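Local atomic coordinates of tripeptidase (Staphylococcus aureus subsp. aureus, PDB entry 3RZA), a protein that is probably a metal-dependent peptidase of the M20 family that releases amino acids from tripeptides. Residues A[72-85]-A[149-161]. Residues are numbered along the deposited sequence; the frame is centred on the assembly and turned at random.
With CA (calcium ion), chain E.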
loop_
_atom_site.group_PDB
_atom_site.type_symbol
_atom_site.label_atom_id
_atom_site.label_comp_id
_atom_site.label_asym_id
_atom_site.label_seq_id
_atom_site.Cartn_x
_atom_site.Cartn_y
_atom_site.Cartn_z
ATOM N N LEU A 72 -20.074 -5.254 18.392
ATOM C CA LEU A 72 -21.299 -6.093 18.360
ATOM C C LEU A 72 -22.541 -5.231 18.639
ATOM O O LEU A 72 -22.559 -4.456 19.592
ATOM C CB LEU A 72 -21.230 -7.203 19.403
ATOM C CG LEU A 72 -20.059 -8.197 19.370
ATOM C CD1 LEU A 72 -20.153 -9.115 20.594
ATOM C CD2 LEU A 72 -20.085 -9.003 18.113
ATOM N N GLY A 73 -23.566 -5.377 17.802
ATOM C CA GLY A 73 -24.782 -4.551 17.877
ATOM C C GLY A 73 -25.940 -5.173 18.647
ATOM O O GLY A 73 -26.995 -4.564 18.719
ATOM N N ALA A 74 -25.755 -6.388 19.191
ATOM C CA ALA A 74 -26.796 -7.055 19.967
ATOM C C ALA A 74 -26.214 -8.183 20.807
ATOM O O ALA A 74 -25.075 -8.621 20.592
ATOM C CB ALA A 74 -27.942 -7.587 19.041
ATOM N N ASN A 75 -27.006 -8.628 21.779
ATOM C CA ASN A 75 -26.651 -9.768 22.627
ATOM C C ASN A 75 -26.854 -11.058 21.871
ATOM O O ASN A 75 -27.724 -11.142 20.996
ATOM C CB ASN A 75 -27.521 -9.797 23.902
ATOM C CG ASN A 75 -27.414 -8.528 24.713
ATOM O OD1 ASN A 75 -26.324 -7.992 24.899
ATOM N ND2 ASN A 75 -28.549 -8.049 25.221
ATOM N N ASN A 76 -26.106 -12.090 22.259
ATOM C CA ASN A 76 -26.399 -13.460 21.813
ATOM C C ASN A 76 -27.703 -13.915 22.466
ATOM O O ASN A 76 -28.059 -13.409 23.518
ATOM C CB ASN A 76 -25.297 -14.446 22.201
ATOM C CG ASN A 76 -23.921 -14.034 21.717
ATOM O OD1 ASN A 76 -23.678 -13.920 20.522
ATOM N ND2 ASN A 76 -23.001 -13.853 22.651
ATOM N N LEU A 77 -28.403 -14.852 21.824
ATOM C CA LEU A 77 -29.636 -15.462 22.366
ATOM C C LEU A 77 -29.345 -16.929 22.669
ATOM O O LEU A 77 -28.759 -17.609 21.833
ATOM C CB LEU A 77 -30.760 -15.380 21.343
ATOM C CG LEU A 77 -31.172 -13.999 20.847
ATOM C CD1 LEU A 77 -32.118 -14.084 19.662
ATOM C CD2 LEU A 77 -31.803 -13.206 21.987
ATOM N N VAL A 78 -29.691 -17.384 23.872
ATOM C CA VAL A 78 -29.669 -18.800 24.241
ATOM C C VAL A 78 -31.127 -19.208 24.549
ATOM O O VAL A 78 -31.701 -18.736 25.523
ATOM C CB VAL A 78 -28.750 -19.050 25.470
ATOM C CG1 VAL A 78 -28.753 -20.543 25.872
ATOM C CG2 VAL A 78 -27.311 -18.564 25.180
ATOM N N CYS A 79 -31.704 -20.046 23.684
ATOM C CA CYS A 79 -33.136 -20.400 23.724
ATOM C C CYS A 79 -33.259 -21.866 24.063
ATOM O O CYS A 79 -32.745 -22.700 23.332
ATOM C CB CYS A 79 -33.813 -20.112 22.383
ATOM S SG CYS A 79 -33.241 -18.615 21.579
ATOM N N THR A 80 -33.935 -22.172 25.168
ATOM C CA THR A 80 -33.953 -23.516 25.726
ATOM C C THR A 80 -35.354 -24.107 25.618
ATOM O O THR A 80 -36.364 -23.438 25.926
ATOM C CB THR A 80 -33.498 -23.524 27.199
ATOM O OG1 THR A 80 -32.153 -23.024 27.282
ATOM C CG2 THR A 80 -33.552 -24.940 27.785
HETATM N N MSE A 81 -35.385 -25.372 25.202
HETATM C CA MSE A 81 -36.582 -26.145 25.017
HETATM C C MSE A 81 -36.454 -27.285 26.008
HETATM O O MSE A 81 -35.532 -28.064 25.875
HETATM C CB MSE A 81 -36.600 -26.660 23.563
HETATM C CG MSE A 81 -37.465 -27.815 23.322
HETATM SE SE MSE A 81 -37.814 -28.130 21.441
HETATM C CE MSE A 81 -39.625 -27.389 21.451
ATOM N N ASN A 82 -37.346 -27.374 27.003
ATOM C CA ASN A 82 -37.267 -28.453 28.014
ATOM C C ASN A 82 -37.533 -29.836 27.432
ATOM O O ASN A 82 -38.243 -29.964 26.452
ATOM C CB ASN A 82 -38.249 -28.210 29.179
ATOM C CG ASN A 82 -37.818 -27.053 30.101
ATOM O OD1 ASN A 82 -36.686 -26.568 30.043
ATOM N ND2 ASN A 82 -38.729 -26.636 30.974
ATOM N N SER A 83 -36.941 -30.855 28.054
ATOM C CA SER A 83 -37.230 -32.258 27.732
ATOM C C SER A 83 -38.714 -32.580 27.904
ATOM O O SER A 83 -39.312 -32.194 28.906
ATOM C CB SER A 83 -36.412 -33.198 28.643
ATOM O OG SER A 83 -36.643 -34.557 28.320
ATOM N N THR A 84 -39.302 -33.215 26.885
ATOM C CA THR A 84 -40.589 -33.908 27.016
ATOM C C THR A 84 -40.438 -35.452 27.165
ATOM O O THR A 84 -41.431 -36.171 27.076
ATOM C CB THR A 84 -41.519 -33.558 25.840
ATOM O OG1 THR A 84 -40.957 -34.038 24.620
ATOM C CG2 THR A 84 -41.727 -32.044 25.755
ATOM N N ILE A 85 -39.209 -35.936 27.412
ATOM C CA ILE A 85 -38.961 -37.295 27.921
ATOM C C ILE A 85 -38.765 -37.178 29.427
ATOM O O ILE A 85 -39.350 -37.926 30.188
ATOM C CB ILE A 85 -37.688 -37.948 27.297
ATOM C CG1 ILE A 85 -37.758 -37.954 25.753
ATOM C CG2 ILE A 85 -37.505 -39.393 27.830
ATOM C CD1 ILE A 85 -36.410 -37.921 25.104
ATOM N N ILE A 149 -43.635 -34.142 18.634
ATOM C CA ILE A 149 -42.561 -35.138 18.526
ATOM C C ILE A 149 -41.816 -35.104 19.864
ATOM O O ILE A 149 -41.417 -34.027 20.288
ATOM C CB ILE A 149 -41.587 -34.802 17.383
ATOM C CG1 ILE A 149 -42.300 -34.906 16.036
ATOM C CG2 ILE A 149 -40.389 -35.753 17.377
ATOM C CD1 ILE A 149 -41.518 -34.313 14.932
ATOM N N PRO A 150 -41.671 -36.258 20.557
ATOM C CA PRO A 150 -40.907 -36.196 21.825
ATOM C C PRO A 150 -39.414 -35.873 21.609
ATOM O O PRO A 150 -38.853 -36.230 20.597
ATOM C CB PRO A 150 -41.079 -37.609 22.417
ATOM C CG PRO A 150 -42.221 -38.222 21.657
ATOM C CD PRO A 150 -42.156 -37.625 20.291
ATOM N N HIS A 151 -38.811 -35.171 22.552
ATOM C CA HIS A 151 -37.405 -34.790 22.456
ATOM C C HIS A 151 -36.821 -34.586 23.849
ATOM O O HIS A 151 -37.553 -34.321 24.810
ATOM C CB HIS A 151 -37.268 -33.499 21.646
ATOM C CG HIS A 151 -38.153 -32.401 22.141
ATOM N ND1 HIS A 151 -37.837 -31.614 23.231
ATOM C CD2 HIS A 151 -39.382 -32.010 21.743
ATOM C CE1 HIS A 151 -38.828 -30.776 23.462
ATOM N NE2 HIS A 151 -39.765 -30.978 22.559
ATOM N N GLY A 152 -35.496 -34.670 23.940
ATOM C CA GLY A 152 -34.763 -34.196 25.107
ATOM C C GLY A 152 -34.652 -32.678 25.134
ATOM O O GLY A 152 -35.321 -31.963 24.361
ATOM N N GLN A 153 -33.828 -32.187 26.054
ATOM C CA GLN A 153 -33.543 -30.772 26.151
ATOM C C GLN A 153 -32.741 -30.397 24.934
ATOM O O GLN A 153 -31.840 -31.137 24.560
ATOM C CB GLN A 153 -32.740 -30.449 27.410
ATOM C CG GLN A 153 -32.574 -28.972 27.698
ATOM C CD GLN A 153 -31.912 -28.738 29.036
ATOM O OE1 GLN A 153 -32.530 -28.946 30.070
ATOM N NE2 GLN A 153 -30.632 -28.349 29.024
ATOM N N ILE A 154 -33.089 -29.257 24.326
ATOM C CA ILE A 154 -32.378 -28.702 23.175
ATOM C C ILE A 154 -32.187 -27.209 23.431
ATOM O O ILE A 154 -33.161 -26.510 23.760
ATOM C CB ILE A 154 -33.169 -28.869 21.842
ATOM C CG1 ILE A 154 -33.795 -30.260 21.723
ATOM C CG2 ILE A 154 -32.251 -28.626 20.671
ATOM C CD1 ILE A 154 -34.681 -30.424 20.507
ATOM N N GLN A 155 -30.952 -26.729 23.303
ATOM C CA GLN A 155 -30.664 -25.282 23.305
ATOM C C GLN A 155 -30.339 -24.782 21.895
ATOM O O GLN A 155 -29.645 -25.468 21.138
ATOM C CB GLN A 155 -29.541 -24.942 24.277
ATOM C CG GLN A 155 -29.961 -25.117 25.709
ATOM C CD GLN A 155 -28.959 -24.581 26.701
ATOM O OE1 GLN A 155 -27.774 -24.855 26.597
ATOM N NE2 GLN A 155 -29.439 -23.857 27.700
ATOM N N PHE A 156 -30.887 -23.612 21.546
ATOM C CA PHE A 156 -30.640 -22.954 20.276
ATOM C C PHE A 156 -29.862 -21.695 20.593
ATOM O O PHE A 156 -30.389 -20.793 21.263
ATOM C CB PHE A 156 -31.953 -22.631 19.585
ATOM C CG PHE A 156 -32.704 -23.852 19.153
ATOM C CD1 PHE A 156 -33.460 -24.574 20.061
ATOM C CD2 PHE A 156 -32.639 -24.300 17.834
ATOM C CE1 PHE A 156 -34.131 -25.723 19.669
ATOM C CE2 PHE A 156 -33.332 -25.441 17.426
ATOM C CZ PHE A 156 -34.069 -26.153 18.335
ATOM N N VAL A 157 -28.595 -21.676 20.175
ATOM C CA VAL A 157 -27.645 -20.624 20.526
ATOM C C VAL A 157 -27.434 -19.754 19.286
ATOM O O VAL A 157 -26.849 -20.210 18.299
ATOM C CB VAL A 157 -26.285 -21.223 21.018
ATOM C CG1 VAL A 157 -25.313 -20.131 21.359
ATOM C CG2 VAL A 157 -26.506 -22.129 22.229
ATOM N N ILE A 158 -27.927 -18.511 19.329
ATOM C CA ILE A 158 -27.892 -17.613 18.160
ATOM C C ILE A 158 -26.879 -16.509 18.444
ATOM O O ILE A 158 -27.088 -15.673 19.345
ATOM C CB ILE A 158 -29.280 -16.993 17.823
ATOM C CG1 ILE A 158 -30.430 -17.993 18.032
ATOM C CG2 ILE A 158 -29.285 -16.457 16.404
ATOM C CD1 ILE A 158 -30.277 -19.319 17.323
ATOM N N THR A 159 -25.765 -16.524 17.702
ATOM C CA THR A 159 -24.654 -15.632 17.981
ATOM C C THR A 159 -24.652 -14.419 17.079
ATOM O O THR A 159 -25.244 -14.421 15.991
ATOM C CB THR A 159 -23.295 -16.317 17.808
ATOM O OG1 THR A 159 -23.140 -16.697 16.445
ATOM C CG2 THR A 159 -23.208 -17.501 18.668
ATOM N N VAL A 160 -23.917 -13.429 17.532
ATOM C CA VAL A 160 -23.682 -12.174 16.806
ATOM C C VAL A 160 -22.196 -12.148 16.487
ATOM O O VAL A 160 -21.419 -12.943 17.043
ATOM C CB VAL A 160 -24.063 -10.967 17.634
ATOM C CG1 VAL A 160 -25.614 -10.827 17.705
ATOM C CG2 VAL A 160 -23.438 -11.044 19.044
ATOM N N GLY A 161 -21.810 -11.327 15.516
ATOM C CA GLY A 161 -20.417 -11.105 15.215
ATOM C C GLY A 161 -19.567 -12.285 14.798
ATOM O O GLY A 161 -18.350 -12.199 14.900
HETATM CA CA CA E . -22.135 -2.539 20.994
HETATM O O HOH W 1 -21.251 -1.525 19.111
HETATM O O HOH W 2 -24.486 -1.593 21.285
HETATM O O HOH W 3 -20.973 -0.843 22.598
#
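The imidazole of H151 is sandwiched between two side chains of 72-85. Over one face lies the selenium of selenomethionine M81, 3.8 Å from the ring centroid and 24° off the normal, displaced toward the CE1-NE2 rim; T84 OG1 sits above the centre of the opposite face. N82 O approaches the ring edge at CE1. H151 CG stands between its own backbone N and carbonyl carbon (chi1 52°), a rotamer that also brings ND1 within 2.8 Å of G152 O; this bond lies in the ring plane and fixes the ring's rotation. T84 grips the H151 backbone as well: its N donates to H151 O (2.9 Å), while its OG1 accepts from H151 N. For the F156 ring, the edge neighbour is C79 O, in plane.

From here the backbones run as an antiparallel ladder, the N-to-C directions of 77-81 and 154-159 making 164°, with L77-I158, C79-F156 and M81-I154 as hydrogen-bonded pairs. Each of these pairs makes two N-H...O bonds, the shortest being F156 N to C79 O at 2.7 Å. The ladder belongs to the mixed sheet of what is probably the M20 catalytic domain: strand 154-159 also pairs in parallel with 93-98, whereas 77-81 continues antiparallel to 60-63. L77 and C79 pack on helix 46-56, M81 and F156 on L141 of helix 128-147, and I158 touches both helices.

On the other face, T80 and Q155 lie side by side: Q155 NE2 donates to T80 OG1 (2.9 Å), which lies nearly in the plane of the Q155 amide, whose OE1 accepts from D178 N. Beyond the strand, N76 OD1 takes V160 N at 3.0 Å, almost along the C=O axis, while N76 ND2 hydrogen-bonds to D64 OD2. L72 CD2 packs on G161 CA (3.6 Å), and L72 O joins A67 O and H69 O around a calcium ion.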